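PDB 2ZNM: Thiol:disulfide interchange protein DsbA from Neisseria meningitidis serogroup B, which probably catalyses dithiol-disulfide exchange in the periplasm as a DsbA-like oxidoreductase with a thioredoxin fold. Local coordinates for residues C34-H38 / H39-L43; Q140-T143 / E144-I148. All blocks are in the same frame, centred on the assembly; numbering follows the deposited sequence.

Contact 1. Residues C34-H38 / H39-L43; sequences CVHCH and HFDPL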
# COMPACT_ATOMS: atom_id res chain seq x y z
N CYS A 34 2.19 -6.51 -8.52
CA CYS A 34 0.85 -6.26 -9.06
C CYS A 34 1.02 -5.58 -10.41
O CYS A 34 1.65 -4.53 -10.49
CB CYS A 34 0.01 -5.39 -8.12
SG CYS A 34 -0.38 -6.06 -6.44
N VAL A 35 0.48 -6.17 -11.47
CA VAL A 35 0.76 -5.68 -12.82
C VAL A 35 -0.29 -4.67 -13.29
O VAL A 35 -1.48 -4.98 -13.44
CB VAL A 35 0.98 -6.83 -13.85
CG1 VAL A 35 1.30 -6.27 -15.25
CG2 VAL A 35 2.12 -7.73 -13.38
N HIS A 36 0.20 -3.45 -13.51
CA HIS A 36 -0.63 -2.33 -13.93
C HIS A 36 -0.11 -1.84 -15.26
O HIS A 36 1.11 -1.74 -15.45
CB HIS A 36 -0.54 -1.19 -12.92
CG HIS A 36 -0.95 -1.59 -11.54
ND1 HIS A 36 -0.08 -1.58 -10.47
CD2 HIS A 36 -2.14 -2.02 -11.05
CE1 HIS A 36 -0.71 -1.99 -9.38
NE2 HIS A 36 -1.96 -2.26 -9.71
N CYS A 37 -1.02 -1.51 -16.16
CA CYS A 37 -0.63 -1.12 -17.50
C CYS A 37 0.21 0.17 -17.60
O CYS A 37 0.96 0.34 -18.57
CB CYS A 37 -1.85 -1.10 -18.44
SG CYS A 37 -2.82 0.42 -18.46
N HIS A 38 0.10 1.08 -16.63
CA HIS A 38 0.94 2.29 -16.69
C HIS A 38 1.94 2.38 -15.54
O HIS A 38 2.48 3.45 -15.29
CB HIS A 38 0.10 3.59 -16.77
CG HIS A 38 -0.74 3.71 -18.01
ND1 HIS A 38 -0.20 3.85 -19.27
CD2 HIS A 38 -2.08 3.72 -18.17
CE1 HIS A 38 -1.18 3.93 -20.16
NE2 HIS A 38 -2.33 3.86 -19.51
N HIS A 39 2.19 1.26 -14.85
CA HIS A 39 3.11 1.20 -13.69
C HIS A 39 2.63 2.08 -12.53
O HIS A 39 3.44 2.64 -11.78
CB HIS A 39 4.55 1.57 -14.08
CG HIS A 39 5.07 0.83 -15.28
ND1 HIS A 39 5.62 -0.43 -15.20
CD2 HIS A 39 5.13 1.19 -16.58
CE1 HIS A 39 6.00 -0.82 -16.41
NE2 HIS A 39 5.71 0.14 -17.26
N PHE A 40 1.32 2.21 -12.38
CA PHE A 40 0.72 2.79 -11.19
C PHE A 40 -0.63 2.14 -10.97
O PHE A 40 -1.29 1.73 -11.93
CB PHE A 40 0.62 4.33 -11.26
CG PHE A 40 -0.43 4.84 -12.22
CD1 PHE A 40 -1.74 5.06 -11.79
CD2 PHE A 40 -0.11 5.08 -13.56
CE1 PHE A 40 -2.71 5.51 -12.68
CE2 PHE A 40 -1.08 5.53 -14.46
CZ PHE A 40 -2.38 5.75 -14.02
N ASP A 41 -1.02 2.02 -9.71
CA ASP A 41 -2.32 1.48 -9.30
C ASP A 41 -3.49 2.43 -9.65
O ASP A 41 -3.62 3.51 -9.07
CB ASP A 41 -2.28 1.21 -7.80
CG ASP A 41 -3.43 0.38 -7.33
OD1 ASP A 41 -3.22 -0.43 -6.43
OD2 ASP A 41 -4.55 0.53 -7.82
N PRO A 42 -4.36 2.04 -10.61
CA PRO A 42 -5.52 2.88 -10.97
C PRO A 42 -6.54 3.05 -9.83
O PRO A 42 -7.28 4.04 -9.83
CB PRO A 42 -6.15 2.15 -12.17
CG PRO A 42 -5.62 0.73 -12.09
CD PRO A 42 -4.29 0.80 -11.42
N LEU A 43 -6.58 2.12 -8.88
CA LEU A 43 -7.48 2.25 -7.72
C LEU A 43 -7.11 3.41 -6.79
O LEU A 43 -7.97 4.19 -6.40
CB LEU A 43 -7.59 0.93 -6.93
CG LEU A 43 -8.66 0.92 -5.83
CD1 LEU A 43 -10.05 0.86 -6.45
CD2 LEU A 43 -8.45 -0.24 -4.86
O HOH W 1 -2.01 1.77 -14.71
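Asp41 CA sits over the centre of one face of the His36 imidazole, 3.7 Å from the ring centroid and 7° off the ring normal, a CH-pi contact, while the carbonyl carbon of Cys34 lies above the opposite face, offset toward the rim. At the ring's CD2 atom, Pro42 CD approaches to 3.6 Å. A second pair packs alongside: the side chains of His38 and Phe40 lie side by side, pointing the same way, and Phe40 CE2 presses on His38 CB at 3.2 Å, which is short for two carbons. A chi1 of 72° puts the Phe40 ring between its own N and carbonyl carbon, turned back toward His38.

A type I turn from His36 to His39 is closed by His39 N on His36 O (3.2 Å, 165° at the hydrogen), the donor standing well above the carbonyl plane. One water joins His38 N and Phe40 O at 2.9 Å from each and sits over the centre of the Phe40 ring. Asp41 is the N-cap of helix 42-50, its OD2 accepting from Leu43 N at 2.8 Å. Farther out, Phe92 meets the His36 ring steeply, and Tyr96 OH is hydrogen-bonded to Cys34 O and His36 N.

The Cys34-Val35-His36-Cys37 sequence is the CXXC redox motif of the thioredoxin family, here outside any regular helix. With Cys34 SG and Cys37 SG 13.9 Å apart, the predicted redox disulfide is absent, and closing it would need a rearrangement of this loop, whose present shape may owe something to crystal neighbours.

Contact 2. Residues Q140-T143 / E144-I148; sequences QKLT and EQYRI
Glu144 lies beside Gln140 one helical turn back, its carboxylate stacked on the glutamine amide with the planes 16° apart; OE2 of Glu144 is 3.9 Å from CG of Gln140. Its backbone N donates to Gln140 O. Gln145 repeats this side-by-side arrangement with Lys141: the extended chains run together, and Gln145 OE1 rests against Lys141 CE at 3.3 Å, while Gln145 N reaches Lys141 O at 2.7 Å.

Tyr146, the first residue to leave helical angles, still gives its N to Leu142 O (3.0 Å). A chi1 of -58° sets CG anti to its carbonyl carbon and brings the ring back along the helix, so that the same Leu142 O lies at the ring's edge; CE2 of Tyr146 then meets CD2 of Leu142 at 3.7 Å.

Arg147 reverses the chain with a positive phi and is the C-prime residue of a Schellman motif that ends helix 130-145. Its N makes a weak bond to Glu144 O, and NH1 turns back for another weak one to the same oxygen. Arg161 binds the carbonyl of Arg147 from strand 160-162.

Ile148 supplies the other Schellman bond, its N meeting Thr143 O at 2.9 Å in the carbonyl plane, on a lone pair. Its side chain points back toward the last helical turn, with CD1 of Ile148 3.4 Å from Leu142 O. Thr143 meets it with CG2, which touches Ile148 O at 3.3 Å; OG1 of Thr143 is hydrogen-bonded instead to Met139 O and Val63 N. Inward, Ile148 and Leu142 both pack on Phe29 of strand 24-30.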
# COMPACT_ATOMS: atom_id res chain seq x y z
N GLN A 140 5.45 -6.54 7.60
CA GLN A 140 5.42 -7.98 7.84
C GLN A 140 4.44 -8.33 8.97
O GLN A 140 3.56 -9.18 8.79
CB GLN A 140 6.82 -8.51 8.13
CG GLN A 140 6.87 -10.02 8.25
CD GLN A 140 8.27 -10.56 8.40
OE1 GLN A 140 8.97 -10.29 9.38
NE2 GLN A 140 8.69 -11.35 7.44
N LYS A 141 4.57 -7.65 10.11
CA LYS A 141 3.68 -7.85 11.26
C LYS A 141 2.22 -7.67 10.85
O LYS A 141 1.37 -8.46 11.24
CB LYS A 141 4.05 -6.88 12.39
CG LYS A 141 3.24 -7.03 13.67
CD LYS A 141 3.75 -6.10 14.77
CE LYS A 141 3.05 -6.36 16.11
NZ LYS A 141 3.91 -5.99 17.29
N LEU A 142 1.95 -6.64 10.05
CA LEU A 142 0.58 -6.33 9.61
C LEU A 142 0.01 -7.46 8.74
O LEU A 142 -1.12 -7.89 8.95
CB LEU A 142 0.54 -4.99 8.85
CG LEU A 142 0.69 -3.66 9.61
CD1 LEU A 142 0.56 -2.46 8.68
CD2 LEU A 142 -0.31 -3.51 10.74
N THR A 143 0.81 -7.92 7.78
CA THR A 143 0.44 -9.02 6.87
C THR A 143 0.09 -10.29 7.65
O THR A 143 -0.92 -10.94 7.38
CB THR A 143 1.56 -9.31 5.84
OG1 THR A 143 1.77 -8.16 5.01
CG2 THR A 143 1.20 -10.47 4.94
N GLU A 144 0.94 -10.63 8.62
CA GLU A 144 0.77 -11.82 9.45
C GLU A 144 -0.37 -11.67 10.46
O GLU A 144 -1.25 -12.54 10.55
CB GLU A 144 2.08 -12.17 10.16
CG GLU A 144 3.25 -12.46 9.18
CD GLU A 144 4.54 -12.93 9.87
OE1 GLU A 144 4.71 -12.69 11.09
OE2 GLU A 144 5.38 -13.55 9.17
N GLN A 145 -0.36 -10.56 11.20
CA GLN A 145 -1.29 -10.36 12.30
C GLN A 145 -2.73 -10.28 11.80
O GLN A 145 -3.65 -10.72 12.48
CB GLN A 145 -0.93 -9.11 13.10
CG GLN A 145 -1.75 -8.90 14.35
CD GLN A 145 -1.03 -8.04 15.38
OE1 GLN A 145 0.19 -7.85 15.31
NE2 GLN A 145 -1.79 -7.52 16.35
N TYR A 146 -2.89 -9.74 10.59
CA TYR A 146 -4.22 -9.49 10.05
C TYR A 146 -4.56 -10.35 8.84
O TYR A 146 -5.54 -10.09 8.14
CB TYR A 146 -4.41 -7.99 9.79
CG TYR A 146 -4.21 -7.14 11.04
CD1 TYR A 146 -5.21 -7.06 12.02
CD2 TYR A 146 -3.02 -6.44 11.25
CE1 TYR A 146 -5.03 -6.29 13.16
CE2 TYR A 146 -2.83 -5.67 12.40
CZ TYR A 146 -3.84 -5.60 13.35
OH TYR A 146 -3.66 -4.84 14.49
N ARG A 147 -3.75 -11.39 8.62
CA ARG A 147 -3.95 -12.41 7.57
C ARG A 147 -4.22 -11.81 6.18
O ARG A 147 -5.21 -12.13 5.53
CB ARG A 147 -5.07 -13.40 7.97
CG ARG A 147 -4.77 -14.34 9.16
CD ARG A 147 -5.00 -13.67 10.51
NE ARG A 147 -5.23 -14.61 11.61
CZ ARG A 147 -4.28 -15.24 12.31
NH1 ARG A 147 -2.99 -15.06 12.03
NH2 ARG A 147 -4.62 -16.07 13.28
N ILE A 148 -3.33 -10.93 5.74
CA ILE A 148 -3.44 -10.35 4.39
C ILE A 148 -2.76 -11.30 3.39
O ILE A 148 -1.53 -11.35 3.30
CB ILE A 148 -2.90 -8.91 4.32
CG1 ILE A 148 -3.84 -7.94 5.04
CG2 ILE A 148 -2.76 -8.44 2.89
CD1 ILE A 148 -3.48 -7.67 6.46

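Contact 1 comes first along the chain, between strand 24-30 and helix 42-50; contact 2 follows much later, at the end of helix 130-145 and ahead of strand 153-156. Their centres are about 23 Å apart on opposite sides of the chain's centre, and their nearest atoms stay about 10 Å apart without touching. The link is the mixed sheet: strands 24-30 and 153-156 are antiparallel neighbours in it, contact 2 rests on strand 24-30, and the chain leaving that strand enters the CXXC loop of contact 1. Contact 1 thus lies in the probable redox loop, next to helix 84-97, while contact 2 ends a helix against the sheet of the thioredoxin fold.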